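Local coordinates for protein thiol peroxidase (Mycobacterium tuberculosis, PDB 1XVQ) that reduces hydrogen peroxide and organic hydroperoxides to water and alcohols at the expense of thioredoxin, probably protecting the cell against oxidative stress, at residues A[64-67]-A[68-72]; A[146-149]-A[150-154]. All blocks are in the same frame, centred on the assembly; numbering follows the deposited sequence.

In the fold
Both interactions belong to one thioredoxin-fold domain, and interaction 1 comes first along the chain. It is a run of i to i+4 contacts inside helix 62-73, the crossover of the beta-alpha-beta unit made with strands 47-51 and 77-78. Interaction 2 is the turning loop that leaves strand 141-146, at the margin of the same mixed sheet, and leads into helix 156-165. Their centres are 18 Å apart and their nearest atoms about 6 Å, without touching. What joins them is helix 156-165: Phe67 of interaction 1 packs on Tyr156, Ala159 and Leu160, while residues 150-154 of interaction 2 deliver the chain to that helix.

Interaction 1: residues A[64-67]-A[68-72]; sequences VRTF and DERAA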
ATOM      1  N   VAL A  64      -4.283  -3.637  12.144  1.00 41.02           N
ATOM      2  CA  VAL A  64      -4.523  -3.549  10.706  1.00 39.87           C
ATOM      3  C   VAL A  64      -6.015  -3.525  10.384  1.00 38.96           C
ATOM      4  O   VAL A  64      -6.480  -2.677   9.619  1.00 34.81           O
ATOM      5  CB  VAL A  64      -3.865  -4.735   9.952  1.00 39.83           C
ATOM      6  CG1 VAL A  64      -4.352  -4.784   8.508  1.00 41.06           C
ATOM      7  CG2 VAL A  64      -2.351  -4.584   9.984  1.00 41.05           C
ATOM      8  N   ARG A  65      -6.757  -4.463  10.965  1.00 38.66           N
ATOM      9  CA  ARG A  65      -8.200  -4.551  10.748  1.00 38.75           C
ATOM     10  C   ARG A  65      -8.881  -3.253  11.183  1.00 36.68           C
ATOM     11  O   ARG A  65      -9.677  -2.671  10.433  1.00 34.13           O
ATOM     12  CB  ARG A  65      -8.779  -5.734  11.538  1.00 39.67           C
ATOM     13  CG  ARG A  65     -10.302  -5.785  11.569  1.00 43.33           C
ATOM     14  CD  ARG A  65     -10.909  -6.323  10.278  1.00 46.14           C
ATOM     15  NE  ARG A  65     -11.070  -7.776  10.312  1.00 50.20           N
ATOM     16  CZ  ARG A  65     -11.679  -8.489   9.365  1.00 50.61           C
ATOM     17  NH1 ARG A  65     -12.194  -7.885   8.299  1.00 49.57           N
ATOM     18  NH2 ARG A  65     -11.770  -9.809   9.478  1.00 51.48           N
ATOM     19  N   THR A  66      -8.557  -2.806  12.394  1.00 35.64           N
ATOM     20  CA  THR A  66      -9.125  -1.581  12.952  1.00 35.51           C
ATOM     21  C   THR A  66      -8.878  -0.388  12.025  1.00 34.31           C
ATOM     22  O   THR A  66      -9.793   0.375  11.710  1.00 34.17           O
ATOM     23  CB  THR A  66      -8.525  -1.294  14.351  1.00 36.87           C
ATOM     24  OG1 THR A  66      -8.958  -2.310  15.262  1.00 41.80           O
ATOM     25  CG2 THR A  66      -8.974   0.064  14.873  1.00 37.29           C
ATOM     26  N   PHE A  67      -7.634  -0.236  11.590  1.00 32.68           N
ATOM     27  CA  PHE A  67      -7.279   0.842  10.680  1.00 28.75           C
ATOM     28  C   PHE A  67      -8.074   0.753   9.380  1.00 25.04           C
ATOM     29  O   PHE A  67      -8.636   1.748   8.926  1.00 24.32           O
ATOM     30  CB  PHE A  67      -5.798   0.777  10.348  1.00 27.37           C
ATOM     31  CG  PHE A  67      -5.370   1.786   9.334  1.00 21.27           C
ATOM     32  CD1 PHE A  67      -5.488   3.153   9.598  1.00 20.86           C
ATOM     33  CD2 PHE A  67      -4.781   1.380   8.142  1.00 21.79           C
ATOM     34  CE1 PHE A  67      -5.019   4.094   8.700  1.00 21.11           C
ATOM     35  CE2 PHE A  67      -4.307   2.322   7.234  1.00 22.60           C
ATOM     36  CZ  PHE A  67      -4.420   3.669   7.510  1.00 19.36           C
ATOM     37  N   ASP A  68      -8.113  -0.431   8.773  1.00 23.88           N
ATOM     38  CA  ASP A  68      -8.849  -0.593   7.519  1.00 24.17           C
ATOM     39  C   ASP A  68     -10.335  -0.270   7.699  1.00 25.03           C
ATOM     40  O   ASP A  68     -10.977   0.305   6.821  1.00 22.04           O
ATOM     41  CB  ASP A  68      -8.702  -2.017   6.979  1.00 24.68           C
ATOM     42  CG  ASP A  68      -7.320  -2.280   6.377  1.00 24.16           C
ATOM     43  OD1 ASP A  68      -6.627  -1.301   6.040  1.00 27.23           O
ATOM     44  OD2 ASP A  68      -6.950  -3.460   6.236  1.00 30.32           O
ATOM     45  N   GLU A  69     -10.885  -0.643   8.846  1.00 26.46           N
ATOM     46  CA  GLU A  69     -12.291  -0.382   9.093  1.00 29.63           C
ATOM     47  C   GLU A  69     -12.565   1.099   9.297  1.00 28.69           C
ATOM     48  O   GLU A  69     -13.542   1.624   8.766  1.00 31.50           O
ATOM     49  CB  GLU A  69     -12.779  -1.232  10.273  1.00 32.88           C
ATOM     50  CG  GLU A  69     -12.892  -2.707   9.880  1.00 39.43           C
ATOM     51  CD  GLU A  69     -13.455  -3.603  10.973  1.00 43.78           C
ATOM     52  OE1 GLU A  69     -13.706  -4.794  10.673  1.00 48.56           O
ATOM     53  OE2 GLU A  69     -13.638  -3.129  12.117  1.00 45.84           O
ATOM     54  N   ARG A  70     -11.704   1.787  10.040  1.00 29.07           N
ATOM     55  CA  ARG A  70     -11.886   3.219  10.238  1.00 26.95           C
ATOM     56  C   ARG A  70     -11.742   3.938   8.889  1.00 28.45           C
ATOM     57  O   ARG A  70     -12.521   4.834   8.557  1.00 24.99           O
ATOM     58  CB  ARG A  70     -10.843   3.764  11.220  1.00 29.10           C
ATOM     59  CG  ARG A  70     -10.969   3.203  12.637  1.00 36.24           C
ATOM     60  CD  ARG A  70      -9.867   3.700  13.552  1.00 41.69           C
ATOM     61  NE  ARG A  70      -9.874   3.026  14.851  1.00 45.20           N
ATOM     62  CZ  ARG A  70     -10.887   3.075  15.712  1.00 50.24           C
ATOM     63  NH1 ARG A  70     -11.981   3.769  15.411  1.00 49.29           N
ATOM     64  NH2 ARG A  70     -10.810   2.429  16.874  1.00 51.03           N
ATOM     65  N   ALA A  71     -10.749   3.528   8.105  1.00 22.45           N
ATOM     66  CA  ALA A  71     -10.511   4.160   6.814  1.00 23.31           C
ATOM     67  C   ALA A  71     -11.731   4.018   5.911  1.00 20.74           C
ATOM     68  O   ALA A  71     -12.185   4.990   5.294  1.00 23.45           O
ATOM     69  CB  ALA A  71      -9.267   3.535   6.160  1.00 21.28           C
ATOM     70  N   ALA A  72     -12.266   2.804   5.846  1.00 22.51           N
ATOM     71  CA  ALA A  72     -13.427   2.519   5.020  1.00 24.94           C
ATOM     72  C   ALA A  72     -14.631   3.298   5.564  1.00 28.20           C
ATOM     73  O   ALA A  72     -15.495   3.753   4.803  1.00 28.76           O
ATOM     74  CB  ALA A  72     -13.703   1.028   5.035  1.00 22.26           C
TER
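The carbonyl oxygen of Arg65 takes the shortest bond here, from Glu69 N at 2.8 Å, and the other rungs follow suit: Asp68 N to Val64 O, Arg70 N to Thr66 O and Ala71 N to Phe67 O. Beside this Arg65-Glu69 bond the two charged side chains meet through the aliphatic part of the arginine. Its chain is bent at chi2 (78°) and again at chi3, which lays CD beside the carboxylate, with Arg65 CD 3.2 Å from Glu69 OE1. Arg65 NE is 4.0 Å from that same Glu69 OE1; the oxygen stands well out of the guanidinium plane, making this a long salt bridge of charge alone, with no N-H aimed at it. One residue on, Thr66 and Arg70 run side by side. Thr66 CG2, anti to its own N, meets Arg70 NE at 3.1 Å, while Thr66 OG1 turns back to Thr62 O. On the inner side Asp68 lies alongside Val64, OD2 being 3.7 Å from Val64 CG1, and Phe67 and Ala71 pack on Leu48 of strand 47-51, Phe67 also reaching helix 156-165. Arg65, Glu69 and Arg70 outside; Phe67, Ala71 and the buried Asp68 inside: this is an amphipathic crossover helix of the thioredoxin fold, starting just after Cys60, the predicted peroxidatic cysteine, whose side chain is about 6 Å from that of Val64.

Interaction 2: residues A[146-149]-A[150-154]; sequences LVPE and IAQEP. With YT3 (yttrium (III) ion), chain D.
Under one face of the Gln152 amide lies the Pro148 ring, while a water approaches the oxygen end obliquely from the other side, with the Glu149 carboxylate beyond that end. Pro148 crosses the glutamine side chain at about a right angle, CG lying 3.5 Å from Gln152 OE1 and CD 3.6 Å from Gln152 NE2. Carboxylate and amide planes are 80° apart, and Gln152 OE1 stands over a face of the carboxylate, 3.6 Å from Glu149 CD. With the carboxylate probably ionised, the two oxygens would repel each other; water 2 bridges them, donating to Gln152 OE1 at 2.7 Å and to Glu149 OE2 at 3.1 Å. Glu149 OE2 also receives a weak bond from water 1, which in turn accepts Ala151 N, tying the carboxylate back to the backbone of its own turn. An yttrium ion is modelled next to Glu149 OE1, a contact best treated as doubtful.

Nearer the backbone, the glutamine chain runs out from CB with CG anti to the backbone N (chi1 -169°), and its root leans on Val147: the methyl CG1 of Val147 is 3.5 Å from Gln152 CB. The other methyl, CG2, meets Pro154 CG at 4.0 Å, giving the inside of the loop an apolar lining. Backbone bonds to Arg130, Ile11 and Asn9 fasten residues 147, 148 and 150 to neighbouring parts of the chain. The reversal itself is a type I beta turn from Glu149 to Gln152, closed by a weak bond from Gln152 N to Glu149 O (3.4 Å); it forms the bend of the loop that carries the thioredoxin fold from strand 141-146 into helix 156-165.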
ATOM      1  N   LEU A 146       6.509   6.014   4.441  1.00 12.91           N
ATOM      2  CA  LEU A 146       7.247   4.805   4.079  1.00 13.85           C
ATOM      3  C   LEU A 146       7.848   4.457   5.427  1.00 16.62           C
ATOM      4  O   LEU A 146       8.709   5.202   5.915  1.00 17.59           O
ATOM      5  CB  LEU A 146       8.375   5.124   3.092  1.00 17.16           C
ATOM      6  CG  LEU A 146       9.429   4.000   2.993  1.00 21.39           C
ATOM      7  CD1 LEU A 146       8.800   2.748   2.391  1.00 15.83           C
ATOM      8  CD2 LEU A 146      10.613   4.467   2.140  1.00 23.05           C
ATOM      9  N   VAL A 147       7.391   3.373   6.044  1.00 14.89           N
ATOM     10  CA  VAL A 147       7.902   3.033   7.362  1.00 19.79           C
ATOM     11  C   VAL A 147       9.413   2.839   7.222  1.00 21.42           C
ATOM     12  O   VAL A 147       9.875   1.989   6.476  1.00 19.33           O
ATOM     13  CB  VAL A 147       7.218   1.785   7.910  1.00 17.69           C
ATOM     14  CG1 VAL A 147       7.719   1.505   9.331  1.00 19.58           C
ATOM     15  CG2 VAL A 147       5.703   1.981   7.923  1.00 16.61           C
ATOM     16  N   PRO A 148      10.203   3.663   7.935  1.00 23.20           N
ATOM     17  CA  PRO A 148      11.664   3.625   7.898  1.00 24.66           C
ATOM     18  C   PRO A 148      12.381   2.396   8.420  1.00 23.49           C
ATOM     19  O   PRO A 148      13.508   2.148   8.019  1.00 22.58           O
ATOM     20  CB  PRO A 148      12.050   4.870   8.692  1.00 23.48           C
ATOM     21  CG  PRO A 148      11.037   4.856   9.753  1.00 26.09           C
ATOM     22  CD  PRO A 148       9.760   4.639   8.947  1.00 27.41           C
ATOM     23  N   GLU A 149      11.766   1.645   9.319  1.00 23.98           N
ATOM     24  CA  GLU A 149      12.448   0.468   9.843  1.00 26.08           C
ATOM     25  C   GLU A 149      11.567  -0.742   9.751  1.00 28.06           C
ATOM     26  O   GLU A 149      10.345  -0.630   9.759  1.00 24.71           O
ATOM     27  CB  GLU A 149      12.847   0.666  11.295  1.00 28.71           C
ATOM     28  CG  GLU A 149      13.698   1.840  11.516  1.00 27.94           C
ATOM     29  CD  GLU A 149      13.704   2.226  12.979  1.00 31.29           C
ATOM     30  OE1 GLU A 149      14.255   3.283  13.274  1.00 27.71           O
ATOM     31  OE2 GLU A 149      13.149   1.477  13.813  1.00 35.78           O
ATOM     32  N   ILE A 150      12.205  -1.908   9.702  1.00 27.59           N
ATOM     33  CA  ILE A 150      11.491  -3.168   9.564  1.00 29.38           C
ATOM     34  C   ILE A 150      10.437  -3.499  10.626  1.00 33.66           C
ATOM     35  O   ILE A 150       9.350  -3.970  10.289  1.00 36.21           O
ATOM     36  CB  ILE A 150      12.506  -4.349   9.449  1.00 27.58           C
ATOM     37  CG1 ILE A 150      13.443  -4.340  10.650  1.00 24.56           C
ATOM     38  CG2 ILE A 150      13.337  -4.194   8.176  1.00 28.13           C
ATOM     39  CD1 ILE A 150      14.410  -5.530  10.703  1.00 26.67           C
ATOM     40  N   ALA A 151      10.734  -3.262  11.896  1.00 35.43           N
ATOM     41  CA  ALA A 151       9.768  -3.599  12.938  1.00 37.88           C
ATOM     42  C   ALA A 151       9.007  -2.402  13.506  1.00 40.05           C
ATOM     43  O   ALA A 151       8.621  -2.400  14.676  1.00 41.61           O
ATOM     44  CB  ALA A 151      10.466  -4.353  14.069  1.00 40.79           C
ATOM     45  N   GLN A 152       8.777  -1.388  12.679  1.00 38.94           N
ATOM     46  CA  GLN A 152       8.059  -0.205  13.140  1.00 38.10           C
ATOM     47  C   GLN A 152       6.622  -0.259  12.630  1.00 37.64           C
ATOM     48  O   GLN A 152       6.369  -0.657  11.491  1.00 37.56           O
ATOM     49  CB  GLN A 152       8.770   1.050  12.640  1.00 38.72           C
ATOM     50  CG  GLN A 152       8.281   2.340  13.259  1.00 40.97           C
ATOM     51  CD  GLN A 152       9.104   3.537  12.814  1.00 43.51           C
ATOM     52  OE1 GLN A 152      10.332   3.550  12.952  1.00 44.22           O
ATOM     53  NE2 GLN A 152       8.434   4.551  12.282  1.00 42.34           N
ATOM     54  N   GLU A 153       5.673   0.121  13.479  1.00 35.26           N
ATOM     55  CA  GLU A 153       4.269   0.100  13.078  1.00 35.12           C
ATOM     56  C   GLU A 153       3.942   1.440  12.400  1.00 29.56           C
ATOM     57  O   GLU A 153       4.407   2.492  12.832  1.00 29.40           O
ATOM     58  CB  GLU A 153       3.377  -0.115  14.300  1.00 38.31           C
ATOM     59  CG  GLU A 153       2.232  -1.095  14.065  1.00 44.22           C
ATOM     60  CD  GLU A 153       1.148  -0.973  15.123  1.00 48.58           C
ATOM     61  OE1 GLU A 153       0.637   0.153  15.313  1.00 52.75           O
ATOM     62  OE2 GLU A 153       0.803  -1.991  15.763  1.00 51.89           O
ATOM     63  N   PRO A 154       3.116   1.419  11.344  1.00 28.67           N
ATOM     64  CA  PRO A 154       2.782   2.670  10.655  1.00 25.61           C
ATOM     65  C   PRO A 154       2.036   3.650  11.559  1.00 23.64           C
ATOM     66  O   PRO A 154       1.375   3.245  12.513  1.00 22.03           O
ATOM     67  CB  PRO A 154       1.897   2.197   9.504  1.00 26.00           C
ATOM     68  CG  PRO A 154       2.226   0.715   9.374  1.00 25.94           C
ATOM     69  CD  PRO A 154       2.300   0.324  10.806  1.00 29.58           C
TER
HETATM   70  Y   YT3 D 203      15.816   3.292  14.993  1.00 42.41           Y
HETATM   71  O   HOH W   1      13.072  -1.949  13.556  1.00 31.95           O
HETATM   72  O   HOH W   2      10.908   2.768  15.506  1.00 42.97           O